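Local coordinates for protein importin subunit beta-1 (Saccharomyces cerevisiae, PDB 5OWU) that carries proteins into the nucleus together with importin alpha, the adaptor that recognises the classical nuclear localization signal of the cargo, at residues M139-T143 with S155-L159; I272-K276 with D324-L329; L644-L648 with A659-I663. All blocks are in the same frame, centred on the assembly; numbering follows the deposited sequence.

Contact 1 (M139-T143 with S155-L159); sequences MVDNT and SLLAL
Met139 and Ser155 mark the closest backbone approach, their CA atoms 6.1 Å apart, where the last turn of helix 133-142 meets helix 149-165 and Thr143 has already left helical geometry. Met139 folds its side chain toward Ser155: bends at chi2 and chi3 bring SD to 3.9 Å from Ser155 CB. Its CG rests 4.0 Å from Leu159 CD2, the two side chains running alongside in opposite senses. Beside this, Thr143 CG2 lies 3.9 Å from Leu156 CD2.

One polar bond crosses the interface. Asn142 ND2 donates to Ser155 OG at 3.0 Å with an N-H...O angle of 155°, the oxygen lying 11° out of the amide plane. The hydroxyl is also hydrogen-bonded to Val151 O, one turn back in its own helix, so Ser155 OG has two partners. Thr143 OG1 is hydrogen-bonded to Gln186 NE2 and Ala183 O of helix 177-188.

Chemically, the pair of helices of HEAT repeat 4 is thus joined mainly by apolar packing, while a single amide-hydroxyl bond ties the end of the first helix to a serine whose polarity is met within the buried interface.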
# COMPACT_ATOMS: atom_id res chain seq x y z
N MET A 139 20.11 -1.39 31.34
CA MET A 139 19.40 -0.34 30.62
C MET A 139 18.73 0.62 31.59
O MET A 139 18.81 1.84 31.42
CB MET A 139 18.37 -0.94 29.67
CG MET A 139 18.94 -1.77 28.49
SD MET A 139 19.89 -0.84 27.26
CE MET A 139 21.56 -1.12 27.84
N VAL A 140 18.06 0.09 32.62
CA VAL A 140 17.41 0.96 33.60
C VAL A 140 18.44 1.84 34.29
O VAL A 140 18.24 3.05 34.45
CB VAL A 140 16.61 0.11 34.62
CG1 VAL A 140 16.13 0.98 35.80
CG2 VAL A 140 15.43 -0.54 33.92
N ASP A 141 19.57 1.25 34.71
CA ASP A 141 20.60 2.06 35.34
C ASP A 141 21.19 3.08 34.37
O ASP A 141 21.53 4.19 34.78
CB ASP A 141 21.71 1.17 35.92
CG ASP A 141 21.23 0.33 37.09
OD1 ASP A 141 20.21 0.70 37.72
OD2 ASP A 141 21.88 -0.69 37.39
N ASN A 142 21.28 2.73 33.08
CA ASN A 142 21.95 3.58 32.09
C ASN A 142 21.16 4.83 31.72
O ASN A 142 21.76 5.80 31.25
CB ASN A 142 22.22 2.78 30.81
CG ASN A 142 23.51 2.00 30.87
OD1 ASN A 142 24.11 1.87 31.93
ND2 ASN A 142 23.95 1.49 29.73
N THR A 143 19.84 4.82 31.88
CA THR A 143 19.06 6.03 31.66
C THR A 143 18.72 6.74 32.96
O THR A 143 17.89 7.65 32.96
CB THR A 143 17.79 5.71 30.86
OG1 THR A 143 16.91 4.90 31.64
CG2 THR A 143 18.15 4.98 29.57
N SER A 155 21.74 3.87 25.02
CA SER A 155 20.89 2.83 25.58
C SER A 155 19.45 2.96 25.08
O SER A 155 18.80 1.95 24.79
CB SER A 155 20.96 2.87 27.11
OG SER A 155 22.31 2.70 27.53
N LEU A 156 18.95 4.20 24.97
CA LEU A 156 17.61 4.41 24.43
C LEU A 156 17.53 3.96 22.97
O LEU A 156 16.53 3.37 22.55
CB LEU A 156 17.21 5.88 24.57
CG LEU A 156 17.01 6.33 26.02
CD1 LEU A 156 16.94 7.84 26.14
CD2 LEU A 156 15.75 5.72 26.60
N LEU A 157 18.57 4.24 22.18
CA LEU A 157 18.62 3.69 20.82
C LEU A 157 18.51 2.17 20.84
O LEU A 157 17.74 1.58 20.08
CB LEU A 157 19.92 4.10 20.13
CG LEU A 157 20.11 5.57 19.78
CD1 LEU A 157 21.40 5.73 19.00
CD2 LEU A 157 18.93 6.12 19.00
N ALA A 158 19.30 1.52 21.70
CA ALA A 158 19.26 0.07 21.77
C ALA A 158 17.85 -0.43 22.11
O ALA A 158 17.38 -1.41 21.52
CB ALA A 158 20.27 -0.44 22.80
N LEU A 159 17.17 0.22 23.05
CA LEU A 159 15.81 -0.20 23.39
C LEU A 159 14.87 -0.02 22.20
O LEU A 159 14.04 -0.90 21.90
CB LEU A 159 15.33 0.58 24.61
CG LEU A 159 16.09 0.22 25.90
CD1 LEU A 159 15.97 1.33 26.91
CD2 LEU A 159 15.58 -1.09 26.47

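Contact 2 (I272-K276 with D324-L329); sequences IATMK and DVVPNL
Asn328 stands in the middle of this contact, touched at its CB, OD1 and ND2 by Met275, Lys276 and Ile272. Met275 SD lies against Asn328 CB at 3.8 Å and equally close to Leu329 CD2; the nearly extended start of its chain (chi1 -163°, chi2 168°) carries the sulfur that far. Lys276 CD passes 3.2 Å from Asn328 OD1, so the aliphatic part of the lysine, not its amine, meets the carbonyl. Ile272 CG2 approaches Asn328 ND2, while its CD1 reaches Val325 CG2 at 3.7 Å, the side chains nearly perpendicular.

No direct hydrogen bond joins the segments; water does so twice. One molecule donates to Met275 O (2.9 Å) and to Asn328 O (2.8 Å). A second accepts from Lys276 NZ at 3.1 Å and from Asn328 ND2 at 3.3 Å, and the bends at chi3 and chi4 of the lysine turn its amine back to that water.

Behind this shell, Trp290 of helix 280-306 touches both Met275 and Val325, and Phe358 of helix 347-362 backs Val325 and Leu329. The C-terminal end of repeat 7's first helix and the residues after it pack on the first helix of repeat 8, the stacking of a HEAT solenoid.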
# COMPACT_ATOMS: atom_id res chain seq x y z
N ILE A 272 -6.87 21.07 20.43
CA ILE A 272 -7.66 22.13 19.81
C ILE A 272 -6.95 23.47 19.95
O ILE A 272 -6.93 24.28 19.02
CB ILE A 272 -9.07 22.17 20.40
CG1 ILE A 272 -9.86 20.95 19.91
CG2 ILE A 272 -9.78 23.47 20.01
CD1 ILE A 272 -11.28 20.86 20.43
N ALA A 273 -6.36 23.71 21.12
CA ALA A 273 -5.66 24.97 21.35
C ALA A 273 -4.50 25.13 20.39
O ALA A 273 -4.36 26.17 19.72
CB ALA A 273 -5.19 25.05 22.80
N THR A 274 -3.64 24.11 20.29
CA THR A 274 -2.45 24.24 19.45
C THR A 274 -2.76 24.16 17.96
O THR A 274 -1.89 24.53 17.15
CB THR A 274 -1.42 23.19 19.83
OG1 THR A 274 -2.06 21.92 20.02
CG2 THR A 274 -0.71 23.59 21.12
N MET A 275 -3.96 23.74 17.56
CA MET A 275 -4.28 23.78 16.13
C MET A 275 -4.28 25.20 15.58
O MET A 275 -4.26 25.37 14.35
CB MET A 275 -5.64 23.14 15.86
CG MET A 275 -5.85 22.79 14.40
SD MET A 275 -7.27 21.75 14.11
CE MET A 275 -6.77 20.24 14.90
N LYS A 276 -4.31 26.22 16.44
CA LYS A 276 -4.28 27.60 16.00
C LYS A 276 -2.88 28.20 16.05
O LYS A 276 -2.73 29.40 15.80
CB LYS A 276 -5.24 28.45 16.85
CG LYS A 276 -6.68 27.94 16.83
CD LYS A 276 -7.68 29.02 17.21
CE LYS A 276 -7.50 29.49 18.64
NZ LYS A 276 -7.61 28.38 19.61
N ASP A 324 -15.84 22.61 17.63
CA ASP A 324 -14.62 23.27 18.09
C ASP A 324 -13.39 22.98 17.23
O ASP A 324 -12.50 23.84 17.15
CB ASP A 324 -14.32 22.85 19.53
CG ASP A 324 -15.57 22.85 20.40
OD1 ASP A 324 -16.40 23.76 20.22
OD2 ASP A 324 -15.74 21.95 21.24
N VAL A 325 -13.31 21.82 16.58
CA VAL A 325 -12.13 21.46 15.80
C VAL A 325 -12.21 22.05 14.39
O VAL A 325 -11.23 22.61 13.88
CB VAL A 325 -11.97 19.93 15.74
CG1 VAL A 325 -10.86 19.56 14.77
CG2 VAL A 325 -11.67 19.36 17.11
N VAL A 326 -13.36 21.91 13.73
CA VAL A 326 -13.43 22.18 12.29
C VAL A 326 -13.12 23.63 11.96
O VAL A 326 -12.44 23.88 10.95
CB VAL A 326 -14.77 21.70 11.73
CG1 VAL A 326 -14.97 22.17 10.28
CG2 VAL A 326 -14.82 20.19 11.80
N PRO A 327 -13.57 24.63 12.72
CA PRO A 327 -13.19 26.02 12.39
C PRO A 327 -11.69 26.24 12.35
O PRO A 327 -11.18 26.99 11.50
CB PRO A 327 -13.87 26.83 13.50
CG PRO A 327 -15.05 26.00 13.90
CD PRO A 327 -14.61 24.58 13.78
N ASN A 328 -10.94 25.58 13.24
CA ASN A 328 -9.49 25.72 13.23
C ASN A 328 -8.86 25.07 11.99
O ASN A 328 -7.94 25.64 11.39
CB ASN A 328 -8.92 25.14 14.52
CG ASN A 328 -9.38 25.90 15.76
OD1 ASN A 328 -9.76 27.07 15.68
ND2 ASN A 328 -9.35 25.23 16.90
N LEU A 329 -9.34 23.89 11.59
CA LEU A 329 -8.88 23.27 10.34
C LEU A 329 -9.11 24.21 9.17
O LEU A 329 -8.19 24.52 8.38
CB LEU A 329 -9.62 21.96 10.10
CG LEU A 329 -9.30 20.70 10.89
CD1 LEU A 329 -10.27 19.59 10.50
CD2 LEU A 329 -7.87 20.26 10.64
O HOH W 1 -6.32 27.04 13.19
O HOH W 2 -10.37 27.03 19.44

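Contact 3 (L644-L648 with A659-I663); sequences LLKAL and AVGFI
The ring of Phe662 meets Leu644 obliquely, CD2 of the leucine lying 3.8 Å from Phe662 CE2, and the two side chains cross at about a right angle. The other leucine methyl, CD1, comes near Phe662 CD2. Outside the segments, Phe640 packs against Phe662 edge-to-face, and Ser623 and Ala626 of helix 615-629 also touch it. Leu644 has CG anti to its nitrogen (chi1 174°), which sends both methyls across to the second helix.

Leu644 CD1 also reaches Ala659, about one helical turn before Phe662, whose CB is met by three residues in all: Leu644 CD1 lies 3.8 Å, Ala647 CB 4.0 Å and Leu648 CD2 3.5 Å from Ala659 CB. The backbones are nearest here, with the CA atoms of Leu648 and Ala659 5.7 Å apart, although the axes of the short segments stay 9.8 Å from each other. Their N-to-C directions make an angle of 125°, well away from antiparallel.

Leu648 extends the patch beyond the alanine. Its CD2 reaches Ile663 CD1 at 3.8 Å, the two side chains crossing obliquely, and also comes near Val660 CG2. Further out, Met688 of helix 675-689 covers both Leu648 and Val660, whereas Phe619 of helix 615-629 lies on Ala647 and Ala659, so neighbouring helices continue the packing.

No hydrogen bond crosses between the segments. The two helices of HEAT repeat 15 are held here by hydrocarbon contact, so their fit depends on the shapes of the leucines, the small alanines and the phenyl ring.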
# COMPACT_ATOMS: atom_id res chain seq x y z
N LEU A 644 8.80 -12.53 -28.21
CA LEU A 644 8.03 -13.13 -27.12
C LEU A 644 8.92 -13.97 -26.21
O LEU A 644 8.89 -13.82 -24.99
CB LEU A 644 6.89 -13.96 -27.69
CG LEU A 644 6.08 -14.76 -26.67
CD1 LEU A 644 5.43 -13.83 -25.66
CD2 LEU A 644 5.05 -15.61 -27.39
N LEU A 645 9.69 -14.89 -26.79
CA LEU A 645 10.55 -15.76 -25.99
C LEU A 645 11.57 -14.95 -25.19
O LEU A 645 11.77 -15.19 -23.99
CB LEU A 645 11.25 -16.78 -26.89
CG LEU A 645 10.54 -18.13 -27.07
CD1 LEU A 645 9.08 -17.95 -27.48
CD2 LEU A 645 11.28 -18.97 -28.10
N LYS A 646 12.22 -13.98 -25.84
CA LYS A 646 13.18 -13.15 -25.11
C LYS A 646 12.52 -12.43 -23.95
O LYS A 646 13.07 -12.37 -22.84
CB LYS A 646 13.84 -12.15 -26.06
CG LYS A 646 14.85 -11.22 -25.38
CD LYS A 646 15.68 -10.42 -26.39
CE LYS A 646 16.62 -11.32 -27.18
NZ LYS A 646 17.69 -10.55 -27.89
N ALA A 647 11.33 -11.87 -24.17
CA ALA A 647 10.62 -11.17 -23.10
C ALA A 647 10.25 -12.13 -21.98
O ALA A 647 10.41 -11.81 -20.80
CB ALA A 647 9.37 -10.49 -23.66
N LEU A 648 9.73 -13.31 -22.33
CA LEU A 648 9.33 -14.28 -21.32
C LEU A 648 10.51 -14.67 -20.44
O LEU A 648 10.34 -14.88 -19.23
CB LEU A 648 8.73 -15.52 -21.99
CG LEU A 648 7.33 -15.39 -22.59
CD1 LEU A 648 7.05 -16.54 -23.53
CD2 LEU A 648 6.27 -15.33 -21.49
N ALA A 659 4.33 -10.47 -21.25
CA ALA A 659 4.42 -11.56 -22.21
C ALA A 659 3.56 -12.75 -21.78
O ALA A 659 2.89 -13.39 -22.61
CB ALA A 659 5.89 -11.97 -22.40
N VAL A 660 3.55 -13.06 -20.48
CA VAL A 660 2.60 -14.05 -19.97
C VAL A 660 1.18 -13.61 -20.29
O VAL A 660 0.32 -14.44 -20.60
CB VAL A 660 2.79 -14.27 -18.46
CG1 VAL A 660 1.67 -15.17 -17.91
CG2 VAL A 660 4.14 -14.89 -18.17
N GLY A 661 0.91 -12.31 -20.20
CA GLY A 661 -0.41 -11.81 -20.56
C GLY A 661 -0.73 -12.02 -22.03
O GLY A 661 -1.89 -12.21 -22.39
N PHE A 662 0.29 -11.97 -22.88
CA PHE A 662 0.09 -12.35 -24.28
C PHE A 662 -0.35 -13.80 -24.38
O PHE A 662 -1.30 -14.13 -25.10
CB PHE A 662 1.37 -12.13 -25.08
CG PHE A 662 1.27 -12.59 -26.51
CD1 PHE A 662 0.73 -11.76 -27.47
CD2 PHE A 662 1.71 -13.85 -26.88
CE1 PHE A 662 0.64 -12.18 -28.79
CE2 PHE A 662 1.61 -14.27 -28.20
CZ PHE A 662 1.07 -13.43 -29.15
N ILE A 663 0.35 -14.70 -23.67
CA ILE A 663 -0.07 -16.10 -23.68
C ILE A 663 -1.52 -16.22 -23.23
O ILE A 663 -2.32 -16.94 -23.84
CB ILE A 663 0.87 -16.95 -22.82
CG1 ILE A 663 2.31 -16.86 -23.34
CG2 ILE A 663 0.42 -18.42 -22.82
CD1 ILE A 663 3.34 -17.52 -22.44

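Overall arrangement
Contacts 1 and 3 each join two helices within a single HEAT repeat, repeats 4 and 15, whereas contact 2 joins successive repeats, 7 and 8. The three differ in burial and in chemistry. Contact 3, with every touching residue buried, is purely apolar; contact 1, buried almost throughout, admits one amide-hydroxyl bond; contact 2, only partly buried and including the exposed Lys276, relies on bridging waters beside its apolar side. None shares a helix with another. The centres of contacts 1 and 2 are about 37 Å apart; the centre of contact 3 lies about 55 Å and 56 Å from theirs, across the centre of the chain from both.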